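Local coordinates for protein PfEMP1 variant 1 of strain MC (Plasmodium falciparum, PDB 5LGD) that probably binds receptors on host cell surfaces through helical domains such as this cysteine-rich one, one piece of a much longer parasite protein, at residues H29-N34 with K43-K48; K39-G44 with K161-D166; F10-V15 with T88-D93. All coordinates share one frame; numbering follows the deposited sequence.

Contact 1 of 3, residues H29-N34 with K43-K48; sequences HGRCIN and KGCNKK
Cys32 and Cys45 are joined by a disulfide that ties the turn after helix 7-29 to the first turn of helix 45-70, two long helices of a cysteine-rich helical bundle. The bridge has a left-handed twist, with a torsion of -77° about its S-S bond, and it is buried, and the chains of Lys48 and Arg31 lie close beside it.

Lys48, one helical turn on from Cys45, shows how such a chain can serve as apolar packing. Its CB lies 4.2 Å from Cys32 SG. CG then passes over one face of the His29 imidazole, 3.7 Å from the ring centroid, in a CH-pi contact set 23° off the ring normal. A bend at the next torsion (chi2 92°) turns the rest of the chain along the ring, so that CD stays near His29 ND1 and CE comes to 3.5 Å from His29 CE1. The terminal NZ is 4.0 Å from that same carbon, and no hydrogen bond crosses between the two segments. The other nitrogen of the imidazole, NE2, meets a bound Tris molecule through a weak hydrogen bond.

Beside the disulfide, Arg31 CG lies 3.8 Å from Cys45 SG, and both bridge sulfurs lie on one side of the guanidinium plane. The carbonyls of Lys43 and Gly44 draw near Arg31 NH2 without bonding to it, and may temper its charge so close to Lys48. Within the turn, His29 O receives Ile33 N and Cys32 N, and Asn34 ND2 points almost straight at Gly30 O, 2.8 Å away.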
# COMPACT_ATOMS: atom_id res chain seq x y z
N HIS B 29 -32.13 19.49 -37.26
CA HIS B 29 -33.57 19.29 -37.44
C HIS B 29 -34.41 19.66 -36.22
O HIS B 29 -35.41 18.98 -35.91
CB HIS B 29 -33.86 17.85 -37.91
CG HIS B 29 -32.85 17.36 -38.90
ND1 HIS B 29 -32.89 17.76 -40.22
CD2 HIS B 29 -31.77 16.57 -38.72
CE1 HIS B 29 -31.85 17.18 -40.80
NE2 HIS B 29 -31.15 16.45 -39.94
N GLY B 30 -34.07 20.80 -35.62
CA GLY B 30 -34.79 21.34 -34.47
C GLY B 30 -36.18 21.86 -34.81
O GLY B 30 -37.02 21.95 -33.91
N ARG B 31 -36.45 22.17 -36.09
CA ARG B 31 -37.80 22.58 -36.51
C ARG B 31 -38.77 21.38 -36.28
O ARG B 31 -39.95 21.59 -36.01
CB ARG B 31 -37.83 23.12 -37.97
CG ARG B 31 -37.86 22.05 -39.07
CD ARG B 31 -37.38 22.52 -40.44
NE ARG B 31 -37.81 21.62 -41.52
CZ ARG B 31 -37.14 20.54 -41.93
NH1 ARG B 31 -35.99 20.19 -41.35
NH2 ARG B 31 -37.61 19.79 -42.93
N CYS B 32 -38.22 20.14 -36.32
CA CYS B 32 -38.91 18.85 -36.12
C CYS B 32 -38.80 18.36 -34.69
O CYS B 32 -39.83 18.04 -34.09
CB CYS B 32 -38.38 17.80 -37.09
SG CYS B 32 -38.29 18.35 -38.81
N ILE B 33 -37.54 18.23 -34.19
CA ILE B 33 -37.17 17.71 -32.86
C ILE B 33 -36.94 18.86 -31.86
O ILE B 33 -35.88 19.50 -31.84
CB ILE B 33 -35.95 16.73 -32.92
CG1 ILE B 33 -36.18 15.59 -33.93
CG2 ILE B 33 -35.65 16.15 -31.54
CD1 ILE B 33 -34.99 15.11 -34.64
N ASN B 34 -37.95 19.11 -31.02
CA ASN B 34 -37.91 20.15 -29.99
C ASN B 34 -38.80 19.78 -28.79
O ASN B 34 -39.33 18.67 -28.73
CB ASN B 34 -38.25 21.54 -30.60
CG ASN B 34 -39.56 21.60 -31.34
OD1 ASN B 34 -40.63 21.51 -30.74
ND2 ASN B 34 -39.51 21.76 -32.65
N LYS B 43 -44.00 20.58 -42.38
CA LYS B 43 -43.82 19.85 -43.63
C LYS B 43 -42.38 19.27 -43.67
O LYS B 43 -41.43 19.94 -43.26
CB LYS B 43 -44.06 20.81 -44.83
CG LYS B 43 -44.69 20.17 -46.05
CD LYS B 43 -45.19 21.21 -47.05
CE LYS B 43 -44.37 21.21 -48.32
NZ LYS B 43 -44.89 22.20 -49.30
N GLY B 44 -42.29 18.00 -44.07
CA GLY B 44 -41.04 17.26 -44.21
C GLY B 44 -40.41 16.77 -42.92
O GLY B 44 -39.34 16.17 -42.95
N CYS B 45 -41.08 17.00 -41.80
CA CYS B 45 -40.56 16.59 -40.50
C CYS B 45 -40.77 15.15 -40.19
O CYS B 45 -39.94 14.59 -39.49
CB CYS B 45 -41.11 17.47 -39.39
SG CYS B 45 -40.19 19.00 -39.15
N ASN B 46 -41.87 14.53 -40.69
CA ASN B 46 -42.16 13.12 -40.45
C ASN B 46 -40.95 12.23 -40.73
O ASN B 46 -40.55 11.45 -39.86
CB ASN B 46 -43.37 12.65 -41.25
CG ASN B 46 -43.44 11.15 -41.31
OD1 ASN B 46 -43.90 10.49 -40.37
ND2 ASN B 46 -42.87 10.58 -42.39
N LYS B 47 -40.38 12.37 -41.96
CA LYS B 47 -39.19 11.66 -42.47
C LYS B 47 -38.07 11.74 -41.43
O LYS B 47 -37.54 10.71 -41.03
CB LYS B 47 -38.74 12.28 -43.82
CG LYS B 47 -37.58 11.56 -44.50
CD LYS B 47 -37.08 12.31 -45.73
CE LYS B 47 -35.64 12.73 -45.61
NZ LYS B 47 -35.15 13.40 -46.85
N LYS B 48 -37.77 12.98 -40.95
CA LYS B 48 -36.76 13.25 -39.95
C LYS B 48 -37.07 12.63 -38.58
O LYS B 48 -36.13 12.17 -37.94
CB LYS B 48 -36.47 14.76 -39.85
CG LYS B 48 -35.20 15.16 -40.58
CD LYS B 48 -35.44 15.58 -42.02
CE LYS B 48 -34.17 15.44 -42.82
NZ LYS B 48 -34.15 16.34 -44.00

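Contact 2 of 3, residues K39-G44 with K161-D166; sequences KTCIKG and KTHTDD
Cys41 and Gly44 run beside His163 and Asp166 on two segments that travel nearly the same way, their end-to-end directions 18° apart, and each of the two facing CA pairs, Cys41 with His163 and Gly44 with Asp166, is 4.5 Å apart. Neither segment is a strand: 39-44 belongs to the connection between helices 7-29 and 45-70, while 161-166 is the unwinding end of helix 144-162, where His163 is the first residue to leave helical geometry. Gly44 N donates to Asp166 O over 2.9 Å, meeting a lone pair of that oxygen in its carbonyl plane, and the same oxygen receives a CA-H...O contact from Lys43.

The second bond replaces a carbonyl by a side chain. His163 CG stands opposite its carbonyl carbon (chi1 -50°), which carries the ring to the other segment, and Ile42 N points at ND1 across 2.9 Å, almost straight at 173° and in the ring plane. Ile42 lies alongside, its CD1 3.5 Å from His163 CE1. At the other end the methyl of Thr162 presses on the backbone of Lys39, with CG2 3.6 Å from Lys39 C, while its hydroxyl OG1 bonds back to Lys158 O. Cys41 SG sits 3.4 Å from Asp165 O and is bridged to Cys168, so a covalent link reinforces this surface contact.

Because ND1 accepts from an amide while NE2 makes a weak bond to the carbonyl of Cys32, the histidine is most consistent with a neutral imidazole protonated at NE2, joining three parts of the chain.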
# COMPACT_ATOMS: atom_id res chain seq x y z
N LYS B 39 -47.93 22.07 -30.61
CA LYS B 39 -47.84 20.88 -31.46
C LYS B 39 -48.35 21.10 -32.89
O LYS B 39 -49.36 20.52 -33.29
CB LYS B 39 -48.53 19.67 -30.80
CG LYS B 39 -47.71 19.02 -29.68
CD LYS B 39 -48.57 18.18 -28.76
CE LYS B 39 -49.09 18.97 -27.58
NZ LYS B 39 -49.88 18.12 -26.65
N THR B 40 -47.61 21.90 -33.68
CA THR B 40 -47.98 22.11 -35.08
C THR B 40 -47.04 21.30 -35.99
O THR B 40 -45.82 21.41 -35.87
CB THR B 40 -48.10 23.60 -35.46
OG1 THR B 40 -46.92 24.32 -35.11
CG2 THR B 40 -49.33 24.26 -34.84
N CYS B 41 -47.64 20.47 -36.86
CA CYS B 41 -46.97 19.63 -37.85
C CYS B 41 -46.25 20.51 -38.87
O CYS B 41 -46.88 21.34 -39.53
CB CYS B 41 -47.96 18.69 -38.53
SG CYS B 41 -47.26 17.70 -39.87
N ILE B 42 -44.93 20.31 -39.02
CA ILE B 42 -44.12 21.02 -40.01
C ILE B 42 -43.90 20.05 -41.17
O ILE B 42 -43.70 18.86 -40.96
CB ILE B 42 -42.80 21.59 -39.42
CG1 ILE B 42 -43.08 22.80 -38.52
CG2 ILE B 42 -41.80 21.99 -40.51
CD1 ILE B 42 -43.05 22.54 -37.04
N LYS B 43 -44.00 20.58 -42.38
CA LYS B 43 -43.82 19.85 -43.63
C LYS B 43 -42.38 19.27 -43.67
O LYS B 43 -41.43 19.94 -43.26
CB LYS B 43 -44.06 20.81 -44.83
CG LYS B 43 -44.69 20.17 -46.05
CD LYS B 43 -45.19 21.21 -47.05
CE LYS B 43 -44.37 21.21 -48.32
NZ LYS B 43 -44.89 22.20 -49.30
N GLY B 44 -42.29 18.00 -44.07
CA GLY B 44 -41.04 17.26 -44.21
C GLY B 44 -40.41 16.77 -42.92
O GLY B 44 -39.34 16.17 -42.95
N LYS B 161 -46.04 11.92 -33.30
CA LYS B 161 -47.42 12.24 -32.92
C LYS B 161 -47.80 13.65 -33.40
O LYS B 161 -48.97 13.89 -33.69
CB LYS B 161 -47.65 12.06 -31.42
CG LYS B 161 -47.90 10.60 -31.03
CD LYS B 161 -47.48 10.29 -29.60
CE LYS B 161 -47.52 8.80 -29.32
NZ LYS B 161 -47.14 8.48 -27.92
N THR B 162 -46.81 14.55 -33.50
CA THR B 162 -46.99 15.92 -33.98
C THR B 162 -46.84 15.94 -35.51
O THR B 162 -47.76 16.35 -36.23
CB THR B 162 -45.98 16.88 -33.30
OG1 THR B 162 -45.97 16.71 -31.88
CG2 THR B 162 -46.23 18.33 -33.65
N HIS B 163 -45.67 15.48 -36.00
CA HIS B 163 -45.35 15.44 -37.43
C HIS B 163 -45.72 14.09 -38.02
O HIS B 163 -44.85 13.38 -38.51
CB HIS B 163 -43.87 15.76 -37.65
CG HIS B 163 -43.40 16.99 -36.95
ND1 HIS B 163 -43.76 18.25 -37.40
CD2 HIS B 163 -42.58 17.12 -35.88
CE1 HIS B 163 -43.16 19.10 -36.58
NE2 HIS B 163 -42.43 18.46 -35.66
N THR B 164 -47.03 13.75 -37.97
CA THR B 164 -47.67 12.50 -38.43
C THR B 164 -47.57 12.24 -39.95
O THR B 164 -47.61 11.09 -40.39
CB THR B 164 -49.17 12.51 -38.06
OG1 THR B 164 -49.75 13.77 -38.42
CG2 THR B 164 -49.43 12.21 -36.59
N ASP B 165 -47.51 13.34 -40.73
CA ASP B 165 -47.48 13.30 -42.20
C ASP B 165 -46.48 14.33 -42.74
O ASP B 165 -46.32 15.41 -42.16
CB ASP B 165 -48.89 13.56 -42.75
CG ASP B 165 -49.13 12.95 -44.11
OD1 ASP B 165 -49.37 11.72 -44.18
OD2 ASP B 165 -49.11 13.71 -45.11
N ASP B 166 -45.81 13.99 -43.87
CA ASP B 166 -44.84 14.89 -44.49
C ASP B 166 -45.53 16.13 -45.07
O ASP B 166 -44.93 17.19 -45.06
CB ASP B 166 -43.95 14.16 -45.51
CG ASP B 166 -42.73 13.50 -44.89
OD1 ASP B 166 -42.18 14.06 -43.90
OD2 ASP B 166 -42.27 12.48 -45.43

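Contact 3 of 3, residues F10-V15 with T88-D93; sequences FFWMWV and TLLMKD
Trp12 and Phe11, on the bundle helix 7-29, pack against Leu89 and Leu90 where helix 82-90 gives way to helix 92-103; this buried meeting of apolar side chains joins the long-helix core to the shorter helices beside it. Its tight part is the edge of the indole: Trp12 CZ2 comes to 3.8 Å from Leu89 CG, which lies near the ring plane, and Leu89 O also sits in that plane beside CH2. Phe11 turns its edge to one face of this indole, with CD1 3.5 Å above the centre of the Trp12 ring.

Round Phe11 the fit is slacker. Phe11 CZ is 4.2 Å from Leu90 CD2 and 4.5 Å from Leu89 CD2, both methyls lying oblique to its ring. A different protein in the assembly also packs on this contact, with an aromatic side chain edge-to-face against Phe11, an apolar one on Trp12 and an aromatic one on Leu89, consistent with a partner-binding surface.

Past Met91, which takes the N-cap position of helix 92-103, the second segment turns from the interior. There polar side chains pair: Lys92 NZ forms a salt bridge to Asp93 OD1 at 3.1 Å, arriving nearly in line with its C-O bond.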
# COMPACT_ATOMS: atom_id res chain seq x y z
N PHE B 10 -12.40 3.38 -27.09
CA PHE B 10 -13.63 3.24 -27.84
C PHE B 10 -14.85 3.67 -27.04
O PHE B 10 -15.68 4.42 -27.56
CB PHE B 10 -13.80 1.80 -28.37
CG PHE B 10 -15.07 1.64 -29.17
CD1 PHE B 10 -15.11 1.98 -30.51
CD2 PHE B 10 -16.23 1.16 -28.58
CE1 PHE B 10 -16.29 1.88 -31.24
CE2 PHE B 10 -17.40 1.01 -29.31
CZ PHE B 10 -17.44 1.41 -30.63
N PHE B 11 -14.94 3.17 -25.80
CA PHE B 11 -16.02 3.46 -24.85
C PHE B 11 -16.34 4.98 -24.76
O PHE B 11 -17.49 5.38 -24.91
CB PHE B 11 -15.67 2.87 -23.45
CG PHE B 11 -16.73 3.07 -22.39
CD1 PHE B 11 -16.83 4.28 -21.70
CD2 PHE B 11 -17.66 2.07 -22.11
CE1 PHE B 11 -17.84 4.48 -20.75
CE2 PHE B 11 -18.63 2.25 -21.12
CZ PHE B 11 -18.74 3.46 -20.48
N TRP B 12 -15.31 5.80 -24.52
CA TRP B 12 -15.49 7.24 -24.35
C TRP B 12 -15.77 7.96 -25.63
O TRP B 12 -16.62 8.85 -25.64
CB TRP B 12 -14.30 7.82 -23.59
CG TRP B 12 -14.33 7.32 -22.19
CD1 TRP B 12 -13.49 6.39 -21.63
CD2 TRP B 12 -15.36 7.57 -21.23
NE1 TRP B 12 -13.89 6.12 -20.34
CE2 TRP B 12 -15.02 6.85 -20.06
CE3 TRP B 12 -16.48 8.41 -21.20
CZ2 TRP B 12 -15.78 6.92 -18.90
CZ3 TRP B 12 -17.24 8.46 -20.06
CH2 TRP B 12 -16.89 7.72 -18.93
N MET B 13 -15.16 7.52 -26.72
CA MET B 13 -15.41 8.04 -28.06
C MET B 13 -16.89 7.84 -28.45
O MET B 13 -17.49 8.74 -29.02
CB MET B 13 -14.52 7.31 -29.07
CG MET B 13 -14.47 7.99 -30.43
SD MET B 13 -14.43 6.80 -31.78
CE MET B 13 -15.97 5.87 -31.49
N TRP B 14 -17.44 6.65 -28.20
CA TRP B 14 -18.82 6.29 -28.54
C TRP B 14 -19.79 7.15 -27.73
O TRP B 14 -20.72 7.73 -28.31
CB TRP B 14 -19.08 4.79 -28.33
CG TRP B 14 -20.46 4.37 -28.73
CD1 TRP B 14 -20.82 3.77 -29.90
CD2 TRP B 14 -21.66 4.50 -27.95
NE1 TRP B 14 -22.18 3.55 -29.92
CE2 TRP B 14 -22.72 4.00 -28.74
CE3 TRP B 14 -21.95 5.00 -26.67
CZ2 TRP B 14 -24.05 4.01 -28.30
CZ3 TRP B 14 -23.27 5.00 -26.24
CH2 TRP B 14 -24.29 4.50 -27.04
N VAL B 15 -19.58 7.23 -26.41
CA VAL B 15 -20.34 8.04 -25.45
C VAL B 15 -20.33 9.51 -25.91
O VAL B 15 -21.39 10.13 -26.05
CB VAL B 15 -19.80 7.84 -24.00
CG1 VAL B 15 -20.30 8.95 -23.07
CG2 VAL B 15 -20.20 6.47 -23.46
N THR B 88 -21.53 4.48 -11.57
CA THR B 88 -20.64 5.50 -10.99
C THR B 88 -19.97 6.29 -12.12
O THR B 88 -19.97 7.52 -12.11
CB THR B 88 -19.58 4.82 -10.08
OG1 THR B 88 -20.24 4.11 -9.04
CG2 THR B 88 -18.58 5.82 -9.46
N LEU B 89 -19.43 5.58 -13.10
CA LEU B 89 -18.68 6.12 -14.23
C LEU B 89 -19.47 7.10 -15.11
O LEU B 89 -18.92 8.07 -15.67
CB LEU B 89 -18.23 4.89 -15.03
CG LEU B 89 -16.98 4.94 -15.90
CD1 LEU B 89 -15.71 5.49 -15.15
CD2 LEU B 89 -16.73 3.54 -16.47
N LEU B 90 -20.78 6.86 -15.21
CA LEU B 90 -21.67 7.62 -16.07
C LEU B 90 -22.56 8.61 -15.35
O LEU B 90 -23.32 9.30 -16.02
CB LEU B 90 -22.49 6.65 -16.95
CG LEU B 90 -21.63 5.82 -17.90
CD1 LEU B 90 -22.42 4.71 -18.55
CD2 LEU B 90 -20.96 6.71 -18.96
N MET B 91 -22.44 8.75 -14.01
CA MET B 91 -23.16 9.78 -13.26
C MET B 91 -22.80 11.11 -13.92
O MET B 91 -21.66 11.27 -14.38
CB MET B 91 -22.73 9.78 -11.77
CG MET B 91 -23.29 8.62 -10.96
SD MET B 91 -25.10 8.47 -11.07
CE MET B 91 -25.64 9.91 -10.04
N LYS B 92 -23.79 12.00 -14.09
CA LYS B 92 -23.64 13.28 -14.79
C LYS B 92 -22.31 14.05 -14.53
O LYS B 92 -21.61 14.34 -15.50
CB LYS B 92 -24.85 14.20 -14.53
CG LYS B 92 -24.79 15.52 -15.31
CD LYS B 92 -25.98 16.44 -14.99
CE LYS B 92 -25.93 17.11 -13.63
NZ LYS B 92 -24.84 18.12 -13.54
N ASP B 93 -21.97 14.38 -13.26
CA ASP B 93 -20.77 15.18 -12.96
C ASP B 93 -19.47 14.51 -13.38
O ASP B 93 -18.60 15.19 -13.94
CB ASP B 93 -20.70 15.63 -11.50
CG ASP B 93 -21.88 16.45 -10.98
OD1 ASP B 93 -22.50 17.21 -11.78
OD2 ASP B 93 -22.15 16.38 -9.77

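In the fold
Contacts 1 and 2 form one continuous region: their centres are 7 Å apart, they share Lys43 and Gly44, and the probable hydrogen bond from Lys47 N to Asp166 OD1, 3.1 Å long, passes between them at the start of helix 45-70. As a pair they join helices 7-29, 45-70 and 144-162 at one end of the bundle, where the bound Tris, probably from crystallisation, touches His29. Contact 3 lies across the chain's centre, its own centre 28 Å from that of contact 1 and 34 Å from that of contact 2, with nearest atoms about 16 and 23 Å away. Thus the disulfide-rich end is separated from the aromatic surface that meets the other protein.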